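Local coordinates for long form salivary protein D7L1 (Aedes aegypti, PDB 3DXL) that binds and sequesters host biogenic amines and eicosanoids such as leukotrienes, to modulate the blood feeding of female mosquitoes on vertebrates, at residues Val193-Arg198 against Lys202-Asp207; Lys235-Ala240 against Ser244-Lys249. One frame throughout, in Å; residues are numbered along the deposited sequence.

Contact 1. Residues Val193-Arg198 against Lys202-Asp207; sequences VMKGIR and KDNQLD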
ATOM      1  N   VAL A 193     -10.869  -4.732  -2.003  1.00  9.15           N
ATOM      2  CA  VAL A 193     -10.343  -3.748  -2.950  1.00  9.40           C
ATOM      3  C   VAL A 193     -10.004  -2.425  -2.252  1.00  8.84           C
ATOM      4  O   VAL A 193      -8.905  -1.893  -2.424  1.00  8.77           O
ATOM      5  CB  VAL A 193     -11.318  -3.503  -4.120  1.00  9.21           C
ATOM      6  CG1 VAL A 193     -10.815  -2.388  -5.014  1.00 10.74           C
ATOM      7  CG2 VAL A 193     -11.513  -4.781  -4.925  1.00 10.55           C
ATOM      8  N   MET A 194     -10.947  -1.903  -1.471  1.00  8.95           N
ATOM      9  CA  MET A 194     -10.758  -0.608  -0.808  1.00  9.11           C
ATOM     10  C   MET A 194      -9.593  -0.616   0.182  1.00  9.42           C
ATOM     11  O   MET A 194      -8.882   0.378   0.316  1.00  9.96           O
ATOM     12  CB  MET A 194     -12.047  -0.162  -0.113  1.00  9.69           C
ATOM     13  CG  MET A 194     -13.207   0.093  -1.062  1.00  9.57           C
ATOM     14  SD  MET A 194     -13.094   1.634  -2.003  1.00 10.60           S
ATOM     15  CE  MET A 194     -13.633   2.837  -0.770  1.00 11.89           C
ATOM     16  N   LYS A 195      -9.398  -1.736   0.873  1.00  9.42           N
ATOM     17  CA  LYS A 195      -8.240  -1.857   1.756  1.00  9.85           C
ATOM     18  C   LYS A 195      -6.961  -2.055   0.950  1.00  9.82           C
ATOM     19  O   LYS A 195      -5.902  -1.539   1.311  1.00 10.10           O
ATOM     20  CB  LYS A 195      -8.444  -2.975   2.778  1.00 10.43           C
ATOM     21  CG  LYS A 195      -9.419  -2.562   3.853  1.00 11.28           C
ATOM     22  CD  LYS A 195      -9.704  -3.677   4.824  1.00 13.90           C
ATOM     23  CE  LYS A 195     -10.590  -3.198   5.953  1.00 14.44           C
ATOM     24  NZ  LYS A 195     -11.255  -4.336   6.630  1.00 16.30           N
ATOM     25  N   GLY A 196      -7.055  -2.776  -0.163  1.00  9.74           N
ATOM     26  CA  GLY A 196      -5.890  -3.037  -0.999  1.00  9.93           C
ATOM     27  C   GLY A 196      -5.311  -1.812  -1.669  1.00  9.77           C
ATOM     28  O   GLY A 196      -4.120  -1.762  -1.964  1.00  9.83           O
ATOM     29  N   ILE A 197      -6.154  -0.820  -1.936  1.00  9.46           N
ATOM     30  CA  ILE A 197      -5.671   0.457  -2.460  1.00 10.74           C
ATOM     31  C   ILE A 197      -5.629   1.540  -1.391  1.00 10.29           C
ATOM     32  O   ILE A 197      -5.408   2.709  -1.696  1.00 11.14           O
ATOM     33  CB  ILE A 197      -6.469   0.924  -3.682  1.00 10.50           C
ATOM     34  CG1 ILE A 197      -7.951   1.177  -3.290  1.00 12.78           C
ATOM     35  CG2 ILE A 197      -6.253  -0.090  -4.806  1.00 12.77           C
ATOM     36  CD1 ILE A 197      -8.830   1.743  -4.381  1.00 13.30           C
ATOM     37  N   ARG A 198      -5.849   1.122  -0.144  1.00 10.35           N
ATOM     38  CA  ARG A 198      -5.588   1.953   1.038  1.00 10.56           C
ATOM     39  C   ARG A 198      -6.557   3.127   1.208  1.00 10.76           C
ATOM     40  O   ARG A 198      -6.285   4.072   1.936  1.00 11.01           O
ATOM     41  CB  ARG A 198      -4.111   2.407   1.075  1.00 11.19           C
ATOM     42  CG  ARG A 198      -3.147   1.386   1.696  1.00 10.95           C
ATOM     43  CD  ARG A 198      -2.907   0.155   0.822  1.00 10.42           C
ATOM     44  NE  ARG A 198      -1.911  -0.739   1.413  1.00  9.32           N
ATOM     45  CZ  ARG A 198      -1.499  -1.883   0.885  1.00  9.41           C
ATOM     46  NH1 ARG A 198      -1.990  -2.327  -0.265  1.00 10.45           N
ATOM     47  NH2 ARG A 198      -0.584  -2.610   1.520  1.00 10.67           N
ATOM     48  N   LYS A 202      -6.585  -0.661   7.909  1.00 18.31           N
ATOM     49  CA  LYS A 202      -6.770  -1.950   8.597  1.00 20.37           C
ATOM     50  C   LYS A 202      -7.871  -1.947   9.676  1.00 20.78           C
ATOM     51  O   LYS A 202      -8.514  -2.973   9.911  1.00 21.45           O
ATOM     52  CB  LYS A 202      -5.440  -2.442   9.191  1.00 20.59           C
ATOM     53  CG  LYS A 202      -4.927  -1.620  10.376  1.00 21.40           C
ATOM     54  CD  LYS A 202      -3.712  -2.261  11.039  1.00 22.02           C
ATOM     55  CE  LYS A 202      -3.364  -1.562  12.344  1.00 24.53           C
ATOM     56  NZ  LYS A 202      -2.171  -2.160  13.015  1.00 26.27           N
ATOM     57  N   ASP A 203      -8.074  -0.796  10.319  1.00 21.37           N
ATOM     58  CA  ASP A 203      -9.111  -0.630  11.341  1.00 22.01           C
ATOM     59  C   ASP A 203     -10.401  -0.041  10.777  1.00 21.52           C
ATOM     60  O   ASP A 203     -11.164   0.615  11.492  1.00 21.65           O
ATOM     61  CB  ASP A 203      -8.589   0.237  12.490  1.00 22.67           C
ATOM     62  CG  ASP A 203      -7.392  -0.376  13.187  1.00 24.80           C
ATOM     63  OD1 ASP A 203      -7.493  -1.531  13.662  1.00 27.11           O
ATOM     64  OD2 ASP A 203      -6.351   0.307  13.269  1.00 27.44           O
ATOM     65  N   ASN A 204     -10.632  -0.278   9.485  1.00 20.75           N
ATOM     66  CA  ASN A 204     -11.861   0.131   8.811  1.00 20.04           C
ATOM     67  C   ASN A 204     -12.126   1.634   8.864  1.00 19.23           C
ATOM     68  O   ASN A 204     -13.272   2.047   8.968  1.00 19.90           O
ATOM     69  CB  ASN A 204     -13.074  -0.663   9.338  1.00 20.17           C
ATOM     70  CG  ASN A 204     -12.913  -2.162   9.166  1.00 20.49           C
ATOM     71  OD1 ASN A 204     -12.850  -2.661   8.046  1.00 20.63           O
ATOM     72  ND2 ASN A 204     -12.849  -2.887  10.279  1.00 22.20           N
ATOM     73  N   GLN A 205     -11.076   2.448   8.768  1.00 17.94           N
ATOM     74  CA  GLN A 205     -11.258   3.904   8.718  1.00 17.33           C
ATOM     75  C   GLN A 205     -10.980   4.470   7.329  1.00 16.22           C
ATOM     76  O   GLN A 205     -10.060   4.032   6.636  1.00 15.23           O
ATOM     77  CB  GLN A 205     -10.395   4.628   9.765  1.00 18.00           C
ATOM     78  CG  GLN A 205     -10.581   4.156  11.224  1.00 19.97           C
ATOM     79  CD  GLN A 205     -11.993   4.351  11.780  1.00 22.72           C
ATOM     80  OE1 GLN A 205     -12.763   5.189  11.305  1.00 25.23           O
ATOM     81  NE2 GLN A 205     -12.331   3.571  12.801  1.00 24.80           N
ATOM     82  N   LEU A 206     -11.785   5.451   6.932  1.00 15.43           N
ATOM     83  CA  LEU A 206     -11.571   6.165   5.682  1.00 15.10           C
ATOM     84  C   LEU A 206     -10.246   6.926   5.705  1.00 14.75           C
ATOM     85  O   LEU A 206      -9.946   7.619   6.684  1.00 15.57           O
ATOM     86  CB  LEU A 206     -12.715   7.155   5.442  1.00 15.25           C
ATOM     87  CG  LEU A 206     -12.606   8.036   4.196  1.00 15.47           C
ATOM     88  CD1 LEU A 206     -12.755   7.199   2.932  1.00 15.37           C
ATOM     89  CD2 LEU A 206     -13.640   9.146   4.256  1.00 16.90           C
ATOM     90  N   ASP A 207      -9.463   6.799   4.633  1.00 14.10           N
ATOM     91  CA  ASP A 207      -8.272   7.627   4.453  1.00 13.73           C
ATOM     92  C   ASP A 207      -8.500   8.590   3.294  1.00 13.41           C
ATOM     93  O   ASP A 207      -8.232   8.268   2.131  1.00 12.61           O
ATOM     94  CB  ASP A 207      -7.025   6.769   4.224  1.00 14.23           C
ATOM     95  CG  ASP A 207      -5.741   7.591   4.209  1.00 15.10           C
ATOM     96  OD1 ASP A 207      -5.802   8.829   4.069  1.00 16.84           O
ATOM     97  OD2 ASP A 207      -4.662   6.984   4.347  1.00 18.36           O
TER
HETATM   98  O   HOH W   1      -8.837  -5.233   7.945  1.00 28.99           O
HETATM   99  O   HOH W   2      -4.308   4.620   3.783  1.00 19.93           O
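Lys-195 reaches out from the last turn of helix 184-196 and sets its ammonium against the side-chain carbonyl of Asn-204, Lys-195 NZ to Asn-204 OD1 2.7 Å. The extended lysine chain also brings Lys-195 CE to 3.1 Å from Asn-204 OD1. The bond is bent: the C=O...N angle at OD1 is 139°, and the donor sits 31° out of the carbonyl plane. Asn-204 can offer this oxygen because its CG stands beside the backbone N (chi1 -58°), which turns the amide back toward the helix. A salt bridge from NZ to Asp-191, one turn earlier, and a water that accepts from NZ and donates to Lys-202 O add to the grip, so the ammonium is held by three partners.

At the other end the approach is slighter: Asp-207 CB lies 3.6 Å from Arg-198 O. A second water donates both to Arg-198 O at 2.8 Å and to Asp-207 OD2, bridging the carbonyl and the carboxylate. The guanidinium of Arg-198 turns away from the loop; Arg-198 NH1 hydrogen-bonds Gly-196 O (2.8 Å) and forms a salt bridge with Glu-7, while the arginine makes a cation-pi contact with Phe-11.

The direct bond from Lys-195 to Asn-204 is thus the tight part; the looser side is the Arg-198 and Asp-207 end, joined by one contact and a water, together with the exposed side chain of Lys-202. Buried Val-193 and Ile-197 instead face Phe-154 and Phe-264 of neighbouring helices. Ile-197 is the first residue to leave helical geometry, and Asp-207 is the N-cap of helix 208-217. The arrangement is a helix-loop-helix connection within the C-terminal odorant-binding-protein domain of this all-helical protein.

Contact 2. Residues Lys235-Ala240 against Ser244-Lys249; sequences KEPSNA and SWHYYK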
ATOM      1  N   LYS A 235     -22.773   9.886   7.287  1.00 22.94           N
ATOM      2  CA  LYS A 235     -23.737   8.786   7.210  1.00 23.53           C
ATOM      3  C   LYS A 235     -23.066   7.408   7.262  1.00 23.39           C
ATOM      4  O   LYS A 235     -23.654   6.398   6.877  1.00 23.37           O
ATOM      5  CB  LYS A 235     -24.599   8.924   5.952  1.00 24.15           C
ATOM      6  CG  LYS A 235     -25.666  10.010   6.057  1.00 25.74           C
ATOM      7  CD  LYS A 235     -26.296  10.324   4.709  1.00 27.65           C
ATOM      8  CE  LYS A 235     -25.429  11.278   3.902  1.00 28.86           C
ATOM      9  NZ  LYS A 235     -26.089  11.710   2.636  1.00 29.39           N
ATOM     10  N   GLU A 236     -21.831   7.384   7.754  1.00 23.08           N
ATOM     11  CA  GLU A 236     -21.069   6.158   7.935  1.00 23.06           C
ATOM     12  C   GLU A 236     -21.858   5.127   8.740  1.00 22.83           C
ATOM     13  O   GLU A 236     -22.408   5.467   9.792  1.00 23.04           O
ATOM     14  CB  GLU A 236     -19.790   6.500   8.689  1.00 23.46           C
ATOM     15  CG  GLU A 236     -18.634   5.602   8.421  1.00 23.05           C
ATOM     16  CD  GLU A 236     -17.397   6.081   9.131  1.00 22.58           C
ATOM     17  OE1 GLU A 236     -17.374   6.049  10.384  1.00 24.52           O
ATOM     18  OE2 GLU A 236     -16.440   6.479   8.440  1.00 20.95           O
ATOM     19  N   PRO A 237     -21.913   3.866   8.261  1.00 22.59           N
ATOM     20  CA  PRO A 237     -22.571   2.805   9.026  1.00 22.52           C
ATOM     21  C   PRO A 237     -21.768   2.416  10.267  1.00 22.51           C
ATOM     22  O   PRO A 237     -20.555   2.652  10.322  1.00 22.61           O
ATOM     23  CB  PRO A 237     -22.624   1.638   8.036  1.00 22.60           C
ATOM     24  CG  PRO A 237     -21.480   1.878   7.121  1.00 22.34           C
ATOM     25  CD  PRO A 237     -21.373   3.364   6.984  1.00 22.66           C
ATOM     26  N   SER A 238     -22.452   1.838  11.249  1.00 22.44           N
ATOM     27  CA  SER A 238     -21.821   1.469  12.513  1.00 22.42           C
ATOM     28  C   SER A 238     -21.122   0.111  12.457  1.00 21.88           C
ATOM     29  O   SER A 238     -20.161  -0.106  13.191  1.00 22.01           O
ATOM     30  CB  SER A 238     -22.837   1.513  13.657  1.00 22.87           C
ATOM     31  OG  SER A 238     -23.937   0.661  13.390  1.00 24.54           O
ATOM     32  N   ASN A 239     -21.595  -0.793  11.598  1.00 21.00           N
ATOM     33  CA  ASN A 239     -20.932  -2.087  11.379  1.00 20.29           C
ATOM     34  C   ASN A 239     -19.651  -1.896  10.577  1.00 19.58           C
ATOM     35  O   ASN A 239     -19.688  -1.495   9.405  1.00 18.49           O
ATOM     36  CB  ASN A 239     -21.859  -3.074  10.657  1.00 20.62           C
ATOM     37  CG  ASN A 239     -21.244  -4.471  10.482  1.00 21.42           C
ATOM     38  OD1 ASN A 239     -20.042  -4.690  10.687  1.00 22.80           O
ATOM     39  ND2 ASN A 239     -22.081  -5.426  10.093  1.00 23.19           N
ATOM     40  N   ALA A 240     -18.525  -2.213  11.214  1.00 19.35           N
ATOM     41  CA  ALA A 240     -17.194  -2.016  10.637  1.00 19.41           C
ATOM     42  C   ALA A 240     -17.002  -2.670   9.275  1.00 19.68           C
ATOM     43  O   ALA A 240     -16.370  -2.084   8.397  1.00 19.42           O
ATOM     44  CB  ALA A 240     -16.118  -2.500  11.612  1.00 19.81           C
ATOM     45  N   SER A 244     -16.149  -0.147   3.963  1.00 11.92           N
ATOM     46  CA  SER A 244     -15.557  -0.104   2.613  1.00 11.41           C
ATOM     47  C   SER A 244     -16.639   0.013   1.544  1.00 10.77           C
ATOM     48  O   SER A 244     -16.595   0.891   0.678  1.00 10.76           O
ATOM     49  CB  SER A 244     -14.715  -1.348   2.331  1.00 10.87           C
ATOM     50  OG  SER A 244     -13.494  -1.314   3.050  1.00 11.87           O
ATOM     51  N   TRP A 245     -17.620  -0.880   1.626  1.00 10.79           N
ATOM     52  CA  TRP A 245     -18.725  -0.886   0.673  1.00 11.40           C
ATOM     53  C   TRP A 245     -19.516   0.424   0.727  1.00 11.26           C
ATOM     54  O   TRP A 245     -19.873   0.982  -0.314  1.00 11.71           O
ATOM     55  CB  TRP A 245     -19.619  -2.089   0.954  1.00 12.39           C
ATOM     56  CG  TRP A 245     -20.861  -2.146   0.107  1.00 12.66           C
ATOM     57  CD1 TRP A 245     -20.971  -2.650  -1.161  1.00 13.06           C
ATOM     58  CD2 TRP A 245     -22.172  -1.693   0.478  1.00 12.99           C
ATOM     59  NE1 TRP A 245     -22.278  -2.539  -1.601  1.00 13.19           N
ATOM     60  CE2 TRP A 245     -23.029  -1.945  -0.622  1.00 13.63           C
ATOM     61  CE3 TRP A 245     -22.707  -1.088   1.623  1.00 14.25           C
ATOM     62  CZ2 TRP A 245     -24.398  -1.634  -0.599  1.00 14.23           C
ATOM     63  CZ3 TRP A 245     -24.065  -0.765   1.639  1.00 14.29           C
ATOM     64  CH2 TRP A 245     -24.893  -1.044   0.535  1.00 14.39           C
ATOM     65  N   HIS A 246     -19.776   0.919   1.933  1.00 11.86           N
ATOM     66  CA  HIS A 246     -20.469   2.189   2.086  1.00 12.22           C
ATOM     67  C   HIS A 246     -19.799   3.318   1.312  1.00 11.61           C
ATOM     68  O   HIS A 246     -20.464   4.071   0.595  1.00 11.58           O
ATOM     69  CB  HIS A 246     -20.587   2.581   3.556  1.00 13.07           C
ATOM     70  CG  HIS A 246     -21.069   3.980   3.764  1.00 14.12           C
ATOM     71  ND1 HIS A 246     -22.397   4.337   3.647  1.00 16.08           N
ATOM     72  CD2 HIS A 246     -20.399   5.115   4.080  1.00 15.09           C
ATOM     73  CE1 HIS A 246     -22.523   5.630   3.886  1.00 16.58           C
ATOM     74  NE2 HIS A 246     -21.326   6.127   4.146  1.00 15.70           N
ATOM     75  N   TYR A 247     -18.482   3.460   1.477  1.00 10.94           N
ATOM     76  CA  TYR A 247     -17.793   4.546   0.810  1.00 11.20           C
ATOM     77  C   TYR A 247     -17.725   4.344  -0.694  1.00 10.49           C
ATOM     78  O   TYR A 247     -17.878   5.305  -1.456  1.00 11.17           O
ATOM     79  CB  TYR A 247     -16.409   4.772   1.425  1.00 11.39           C
ATOM     80  CG  TYR A 247     -16.491   5.533   2.728  1.00 11.86           C
ATOM     81  CD1 TYR A 247     -16.760   6.896   2.739  1.00 12.45           C
ATOM     82  CD2 TYR A 247     -16.327   4.884   3.947  1.00 12.16           C
ATOM     83  CE1 TYR A 247     -16.850   7.599   3.927  1.00 12.87           C
ATOM     84  CE2 TYR A 247     -16.410   5.589   5.152  1.00 13.32           C
ATOM     85  CZ  TYR A 247     -16.675   6.936   5.123  1.00 13.30           C
ATOM     86  OH  TYR A 247     -16.757   7.642   6.296  1.00 14.65           O
ATOM     87  N   TYR A 248     -17.507   3.100  -1.113  1.00  9.89           N
ATOM     88  CA  TYR A 248     -17.526   2.791  -2.542  1.00  9.70           C
ATOM     89  C   TYR A 248     -18.868   3.180  -3.184  1.00  9.98           C
ATOM     90  O   TYR A 248     -18.902   3.923  -4.169  1.00  9.66           O
ATOM     91  CB  TYR A 248     -17.216   1.309  -2.763  1.00  9.89           C
ATOM     92  CG  TYR A 248     -17.306   0.875  -4.205  1.00 10.08           C
ATOM     93  CD1 TYR A 248     -16.326   1.238  -5.124  1.00  9.75           C
ATOM     94  CD2 TYR A 248     -18.399   0.126  -4.664  1.00  9.86           C
ATOM     95  CE1 TYR A 248     -16.414   0.849  -6.468  1.00  9.98           C
ATOM     96  CE2 TYR A 248     -18.494  -0.268  -5.998  1.00  9.88           C
ATOM     97  CZ  TYR A 248     -17.501   0.097  -6.889  1.00  9.83           C
ATOM     98  OH  TYR A 248     -17.576  -0.282  -8.210  1.00 10.53           O
ATOM     99  N   LYS A 249     -19.956   2.696  -2.592  1.00 10.18           N
ATOM    100  CA  LYS A 249     -21.301   2.990  -3.083  1.00 10.97           C
ATOM    101  C   LYS A 249     -21.559   4.496  -3.092  1.00 11.68           C
ATOM    102  O   LYS A 249     -22.057   5.049  -4.075  1.00 11.86           O
ATOM    103  CB  LYS A 249     -22.314   2.288  -2.196  1.00 10.97           C
ATOM    104  CG  LYS A 249     -23.768   2.628  -2.506  1.00 11.45           C
ATOM    105  CD  LYS A 249     -24.707   1.784  -1.677  1.00 13.24           C
ATOM    106  CE  LYS A 249     -26.168   2.226  -1.819  1.00 13.70           C
ATOM    107  NZ  LYS A 249     -26.761   1.953  -3.170  1.00 14.62           N
TER
HETATM  108  O   HOH W   3     -15.000  -2.164   5.685  1.00 17.52           O
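Two rings of helix 243-253, His-246 and Tyr-247, meet the loop in different ways, one by a face and the other by its edge. Over one face of the imidazole lies Pro-237, whose CD makes a CH-pi contact 3.5 Å from the ring centroid and 20° off its normal, while its CG rests on His-246 CB at 3.7 Å. Obliquely to the same ring come the carbonyl of Lys-235, its O 3.3 Å from His-246 CE1, and Glu-236 CA. The phenol is met otherwise: His-246 CD2 sits over the centre of one face, 4.0 Å above its plane, and Glu-236 OE2 arrives at the edge, in the plane of the ring.

That oxygen takes a very short hydrogen bond from the tyrosine hydroxyl, Tyr-247 OH to Glu-236 OE2 2.5 Å. Glu-236 places it with an extended chain whose CG lies roughly opposite the backbone N (chi1 -152°), and the carboxylate plane stands 79° from the ring plane. Its OE1 has a long, weak ion pair with Lys-243. Beside these side chains, a water accepts from Ser-244 N at 2.9 Å and lies within hydrogen-bonding distance of Ala-240 O, to which it can donate.

Tyr-247 is buried, its ring packed against Leu-229 and Cys-232 of helix 223-234 and Met-194 of helix 184-196. His-246 NE2 bonds Cys-232 O, which fixes the rotation of the ring beneath the proline. The chemistry thus joins a proline CH-pi contact on one face of the imidazole to a phenol-carboxylate bond, whose shortness suggests a strong, charge-assisted interaction if the glutamate is ionised.

Along the chain the two contacts stand in series. Contact 1 closes the turn that follows helix 184-196, and helix 208-217 and helix 223-234 come next; contact 2 then folds the loop after helix 223-234 onto the start of helix 243-253. Neither loop lies within the other and they do not cross, yet their centres are 11 Å apart and they touch. Asn-204 CG packs on Ala-240 O at 3.5 Å, Leu-206 on the Tyr-247 ring, and Met-194 on Ser-244 and Tyr-248. Lys-243, between the segments of contact 2, bonds Asn-204 O. Together they tie helices 184-196 and 243-253 and the loops beside them within the amine-binding C-terminal domain.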